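Local coordinates for putative permease protein, ABC transporter (Porphyromonas gingivalis, PDB 3IS6), which is probably a transmembrane transporter of the MacB/FtsX type, represented here by its MacB-like periplasmic core domain, at residues 92-100 against 142-150. Sequence-based numbering, arbitrary orientation.
Sequences GVELIAGVR and IGGVFEDLP
With its CG1 anti to the backbone N (chi1 -180°) and CG2 beside that N, V93 spreads its two methyls over different partners: CG1 lies 3.6 Å from F146 CB, and CG2 meets CD2 of L149. F146 has CG between its own backbone N and carbonyl carbon (chi1 64°), so that the ring leads away from the loop, toward strand 109-113, and its CB is touched by V93 CG1 and L95 CD2 from two directions roughly at right angles. A branched valine and a leucine suit this place, bringing compact apolar methyls against two adjoining sides of the methylene.

The backbones pair antiparallel, loop 92-100 running along the edge of strand 140-146, whose other edge bonds to strand 109-113. E147 N reaches E94 O at 3.1 Å, almost straight along the carbonyl. A classic beta bulge follows: I96 and A97 together face V145, whose O receives a short but bent, weak bond from I96 N (2.8 Å) and a long, weak one from A97 N (3.4 Å). V145 N answers to A97 O at 3.0 Å, approaching from above the carbonyl plane. G98, with positive phi and no side chain, lets its CA come close to G143 O. Beyond it two waters link G143 O to V99, one through N and the other through O.

On the surface, the terminal CD1 of I96 lies 3.9 Å from E147 CA. Within the loop, the extended R100 sends NH1 to V93 O at 2.7 Å, in the carbonyl plane, while NH2 forms a salt bridge with D89 of helix 86-90. The side chains of E94 and E147 run side by side, pointing the same way; E94 OE1 is 6.1 Å from E147 OE2, probably a mild repulsion at most. Cohesion here rests mainly on backbone bonds and apolar packing, with water bridging the two chain segments just beyond the bulge.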
ATOM      1  N   GLY A  92      -8.237  -4.257 -24.940  1.00 13.65           N
ATOM      2  CA  GLY A  92      -9.519  -4.513 -25.528  1.00 14.16           C
ATOM      3  C   GLY A  92     -10.445  -5.322 -24.651  1.00 14.42           C
ATOM      4  O   GLY A  92     -11.028  -6.255 -25.100  1.00 14.40           O
ATOM      5  N   VAL A  93     -10.548  -4.961 -23.392  1.00 13.76           N
ATOM      6  CA  VAL A  93     -11.406  -5.647 -22.456  1.00 14.06           C
ATOM      7  C   VAL A  93     -12.800  -5.048 -22.508  1.00 14.80           C
ATOM      8  O   VAL A  93     -12.961  -3.882 -22.350  1.00 15.28           O
ATOM      9  CB  VAL A  93     -10.870  -5.530 -21.010  1.00 14.31           C
ATOM     10  CG1 VAL A  93     -11.737  -6.238 -20.052  1.00 12.74           C
ATOM     11  CG2 VAL A  93      -9.469  -5.993 -20.903  1.00 14.54           C
ATOM     12  N   GLU A  94     -13.796  -5.883 -22.708  1.00 14.40           N
ATOM     13  CA  GLU A  94     -15.174  -5.469 -22.787  1.00 14.48           C
ATOM     14  C   GLU A  94     -15.903  -5.912 -21.541  1.00 14.19           C
ATOM     15  O   GLU A  94     -15.679  -6.978 -21.055  1.00 13.93           O
ATOM     16  CB  GLU A  94     -15.862  -6.106 -23.979  1.00 14.43           C
ATOM     17  CG  GLU A  94     -15.263  -5.810 -25.302  1.00 18.11           C
ATOM     18  CD  GLU A  94     -15.523  -4.394 -25.778  1.00 21.68           C
ATOM     19  OE1 GLU A  94     -16.512  -3.783 -25.371  1.00 23.66           O
ATOM     20  OE2 GLU A  94     -14.725  -3.878 -26.579  1.00 24.25           O
ATOM     21  N   LEU A  95     -16.801  -5.090 -21.048  1.00 13.86           N
ATOM     22  CA  LEU A  95     -17.618  -5.484 -19.934  1.00 14.28           C
ATOM     23  C   LEU A  95     -18.875  -6.196 -20.360  1.00 14.99           C
ATOM     24  O   LEU A  95     -19.563  -5.769 -21.238  1.00 13.46           O
ATOM     25  CB  LEU A  95     -17.974  -4.281 -19.082  1.00 14.18           C
ATOM     26  CG  LEU A  95     -16.838  -3.494 -18.470  1.00 14.97           C
ATOM     27  CD1 LEU A  95     -17.397  -2.500 -17.579  1.00 16.42           C
ATOM     28  CD2 LEU A  95     -15.877  -4.359 -17.724  1.00 13.05           C
ATOM     29  N   ILE A  96     -19.115  -7.342 -19.785  1.00 15.27           N
ATOM     30  CA  ILE A  96     -20.386  -7.999 -19.883  1.00 16.90           C
ATOM     31  C   ILE A  96     -21.496  -7.324 -19.101  1.00 16.97           C
ATOM     32  O   ILE A  96     -22.610  -7.322 -19.515  1.00 16.99           O
ATOM     33  CB  ILE A  96     -20.265  -9.442 -19.555  1.00 16.97           C
ATOM     34  CG1 ILE A  96     -19.455 -10.103 -20.631  1.00 19.09           C
ATOM     35  CG2 ILE A  96     -21.560 -10.055 -19.568  1.00 18.34           C
ATOM     36  CD1 ILE A  96     -18.771 -11.313 -20.172  1.00 22.50           C
ATOM     37  N   ALA A  97     -21.156  -6.799 -17.943  1.00 16.95           N
ATOM     38  CA  ALA A  97     -22.067  -6.072 -17.091  1.00 17.70           C
ATOM     39  C   ALA A  97     -21.401  -4.870 -16.453  1.00 17.64           C
ATOM     40  O   ALA A  97     -20.226  -4.854 -16.229  1.00 17.77           O
ATOM     41  CB  ALA A  97     -22.613  -6.972 -16.058  1.00 17.71           C
ATOM     42  N   GLY A  98     -22.189  -3.862 -16.150  1.00 17.66           N
ATOM     43  CA  GLY A  98     -21.713  -2.657 -15.534  1.00 17.79           C
ATOM     44  C   GLY A  98     -21.264  -1.594 -16.479  1.00 17.99           C
ATOM     45  O   GLY A  98     -21.209  -1.810 -17.634  1.00 18.65           O
ATOM     46  N   VAL A  99     -20.929  -0.435 -15.960  1.00 17.87           N
ATOM     47  CA  VAL A  99     -20.664   0.743 -16.754  1.00 18.16           C
ATOM     48  C   VAL A  99     -19.193   0.978 -17.059  1.00 18.16           C
ATOM     49  O   VAL A  99     -18.429   1.214 -16.180  1.00 17.66           O
ATOM     50  CB  VAL A  99     -21.191   1.955 -16.006  1.00 18.12           C
ATOM     51  CG1 VAL A  99     -20.900   3.207 -16.692  1.00 18.47           C
ATOM     52  CG2 VAL A  99     -22.645   1.795 -15.696  1.00 18.65           C
ATOM     53  N   ARG A 100     -18.832   0.967 -18.330  1.00 18.53           N
ATOM     54  CA  ARG A 100     -17.452   1.040 -18.736  1.00 18.83           C
ATOM     55  C   ARG A 100     -16.731   2.288 -18.312  1.00 18.87           C
ATOM     56  O   ARG A 100     -15.642   2.218 -17.844  1.00 18.73           O
ATOM     57  CB  ARG A 100     -17.293   0.859 -20.223  1.00 19.36           C
ATOM     58  CG  ARG A 100     -15.857   0.930 -20.674  1.00 20.74           C
ATOM     59  CD  ARG A 100     -15.716   0.808 -22.167  1.00 22.66           C
ATOM     60  NE  ARG A 100     -14.356   0.665 -22.656  1.00 22.13           N
ATOM     61  CZ  ARG A 100     -13.726  -0.486 -22.747  1.00 22.81           C
ATOM     62  NH1 ARG A 100     -14.328  -1.561 -22.353  1.00 21.91           N
ATOM     63  NH2 ARG A 100     -12.502  -0.547 -23.222  1.00 20.51           N
ATOM     64  N   ILE A 142     -18.858  -4.840  -6.334  1.00 13.01           N
ATOM     65  CA  ILE A 142     -18.576  -5.261  -7.686  1.00 13.45           C
ATOM     66  C   ILE A 142     -19.248  -4.336  -8.700  1.00 14.19           C
ATOM     67  O   ILE A 142     -20.425  -4.325  -8.846  1.00 13.47           O
ATOM     68  CB  ILE A 142     -19.036  -6.691  -7.906  1.00 13.43           C
ATOM     69  CG1 ILE A 142     -18.285  -7.627  -6.984  1.00 13.18           C
ATOM     70  CG2 ILE A 142     -18.862  -7.093  -9.304  1.00 13.65           C
ATOM     71  CD1 ILE A 142     -18.735  -8.958  -7.055  1.00 13.43           C
ATOM     72  N   GLY A 143     -18.450  -3.536  -9.370  1.00 14.79           N
ATOM     73  CA  GLY A 143     -18.957  -2.593 -10.328  1.00 14.60           C
ATOM     74  C   GLY A 143     -19.058  -3.015 -11.774  1.00 14.73           C
ATOM     75  O   GLY A 143     -19.597  -2.312 -12.582  1.00 14.67           O
ATOM     76  N   GLY A 144     -18.467  -4.140 -12.108  1.00 14.41           N
ATOM     77  CA  GLY A 144     -18.504  -4.642 -13.454  1.00 14.18           C
ATOM     78  C   GLY A 144     -18.079  -6.072 -13.569  1.00 14.47           C
ATOM     79  O   GLY A 144     -17.453  -6.578 -12.696  1.00 14.90           O
ATOM     80  N   VAL A 145     -18.407  -6.692 -14.678  1.00 14.47           N
ATOM     81  CA  VAL A 145     -17.927  -8.000 -15.025  1.00 14.51           C
ATOM     82  C   VAL A 145     -17.290  -7.967 -16.389  1.00 14.79           C
ATOM     83  O   VAL A 145     -17.890  -7.540 -17.320  1.00 14.40           O
ATOM     84  CB  VAL A 145     -19.036  -8.997 -15.034  1.00 14.82           C
ATOM     85  CG1 VAL A 145     -18.529 -10.322 -15.362  1.00 16.49           C
ATOM     86  CG2 VAL A 145     -19.735  -9.010 -13.748  1.00 12.80           C
ATOM     87  N   PHE A 146     -16.058  -8.425 -16.483  1.00 14.37           N
ATOM     88  CA  PHE A 146     -15.312  -8.364 -17.717  1.00 15.09           C
ATOM     89  C   PHE A 146     -15.144  -9.715 -18.363  1.00 15.26           C
ATOM     90  O   PHE A 146     -15.077 -10.703 -17.717  1.00 15.96           O
ATOM     91  CB  PHE A 146     -13.960  -7.667 -17.560  1.00 14.67           C
ATOM     92  CG  PHE A 146     -12.990  -8.376 -16.653  1.00 15.83           C
ATOM     93  CD1 PHE A 146     -12.074  -9.268 -17.146  1.00 16.65           C
ATOM     94  CD2 PHE A 146     -12.984  -8.131 -15.314  1.00 15.64           C
ATOM     95  CE1 PHE A 146     -11.204  -9.902 -16.317  1.00 17.18           C
ATOM     96  CE2 PHE A 146     -12.117  -8.770 -14.504  1.00 17.79           C
ATOM     97  CZ  PHE A 146     -11.228  -9.649 -15.007  1.00 17.44           C
ATOM     98  N   GLU A 147     -15.100  -9.707 -19.672  1.00 15.65           N
ATOM     99  CA  GLU A 147     -14.898 -10.874 -20.472  1.00 16.37           C
ATOM    100  C   GLU A 147     -13.548 -11.464 -20.108  1.00 16.11           C
ATOM    101  O   GLU A 147     -12.609 -10.753 -20.016  1.00 15.93           O
ATOM    102  CB  GLU A 147     -14.780 -10.388 -21.893  1.00 16.31           C
ATOM    103  CG  GLU A 147     -15.600 -11.034 -22.873  1.00 21.76           C
ATOM    104  CD  GLU A 147     -15.090 -10.787 -24.272  1.00 26.22           C
ATOM    105  OE1 GLU A 147     -14.323 -11.596 -24.798  1.00 27.90           O
ATOM    106  OE2 GLU A 147     -15.452  -9.769 -24.840  1.00 30.01           O
ATOM    107  N   ASP A 148     -13.461 -12.771 -19.957  1.00 16.54           N
ATOM    108  CA  ASP A 148     -12.252 -13.375 -19.470  1.00 16.47           C
ATOM    109  C   ASP A 148     -11.117 -12.966 -20.379  1.00 16.71           C
ATOM    110  O   ASP A 148     -11.255 -12.888 -21.555  1.00 15.07           O
ATOM    111  CB  ASP A 148     -12.335 -14.880 -19.475  1.00 17.08           C
ATOM    112  CG  ASP A 148     -13.295 -15.429 -18.485  1.00 18.47           C
ATOM    113  OD1 ASP A 148     -13.599 -14.812 -17.476  1.00 19.98           O
ATOM    114  OD2 ASP A 148     -13.751 -16.525 -18.723  1.00 21.19           O
ATOM    115  N   LEU A 149      -9.984 -12.692 -19.781  1.00 16.28           N
ATOM    116  CA  LEU A 149      -8.811 -12.361 -20.515  1.00 15.97           C
ATOM    117  C   LEU A 149      -8.333 -13.606 -21.265  1.00 15.56           C
ATOM    118  O   LEU A 149      -8.601 -14.691 -20.877  1.00 15.48           O
ATOM    119  CB  LEU A 149      -7.738 -11.860 -19.585  1.00 16.12           C
ATOM    120  CG  LEU A 149      -7.982 -10.536 -18.905  1.00 17.11           C
ATOM    121  CD1 LEU A 149      -7.079 -10.346 -17.779  1.00 18.16           C
ATOM    122  CD2 LEU A 149      -7.836  -9.428 -19.846  1.00 20.57           C
ATOM    123  N   PRO A 150      -7.609 -13.420 -22.334  1.00 14.82           N
ATOM    124  CA  PRO A 150      -7.180 -14.556 -23.126  1.00 14.86           C
ATOM    125  C   PRO A 150      -6.331 -15.527 -22.310  1.00 14.49           C
ATOM    126  O   PRO A 150      -5.563 -15.119 -21.515  1.00 14.86           O
ATOM    127  CB  PRO A 150      -6.334 -13.903 -24.194  1.00 15.08           C
ATOM    128  CG  PRO A 150      -6.863 -12.597 -24.326  1.00 14.96           C
ATOM    129  CD  PRO A 150      -7.378 -12.166 -23.034  1.00 14.89           C
TER
HETATM  130  O   HOH W   1     -21.339  -0.391 -13.177  1.00 16.98           O
HETATM  131  O   HOH W   2     -17.664  -0.549 -14.234  1.00 21.31           O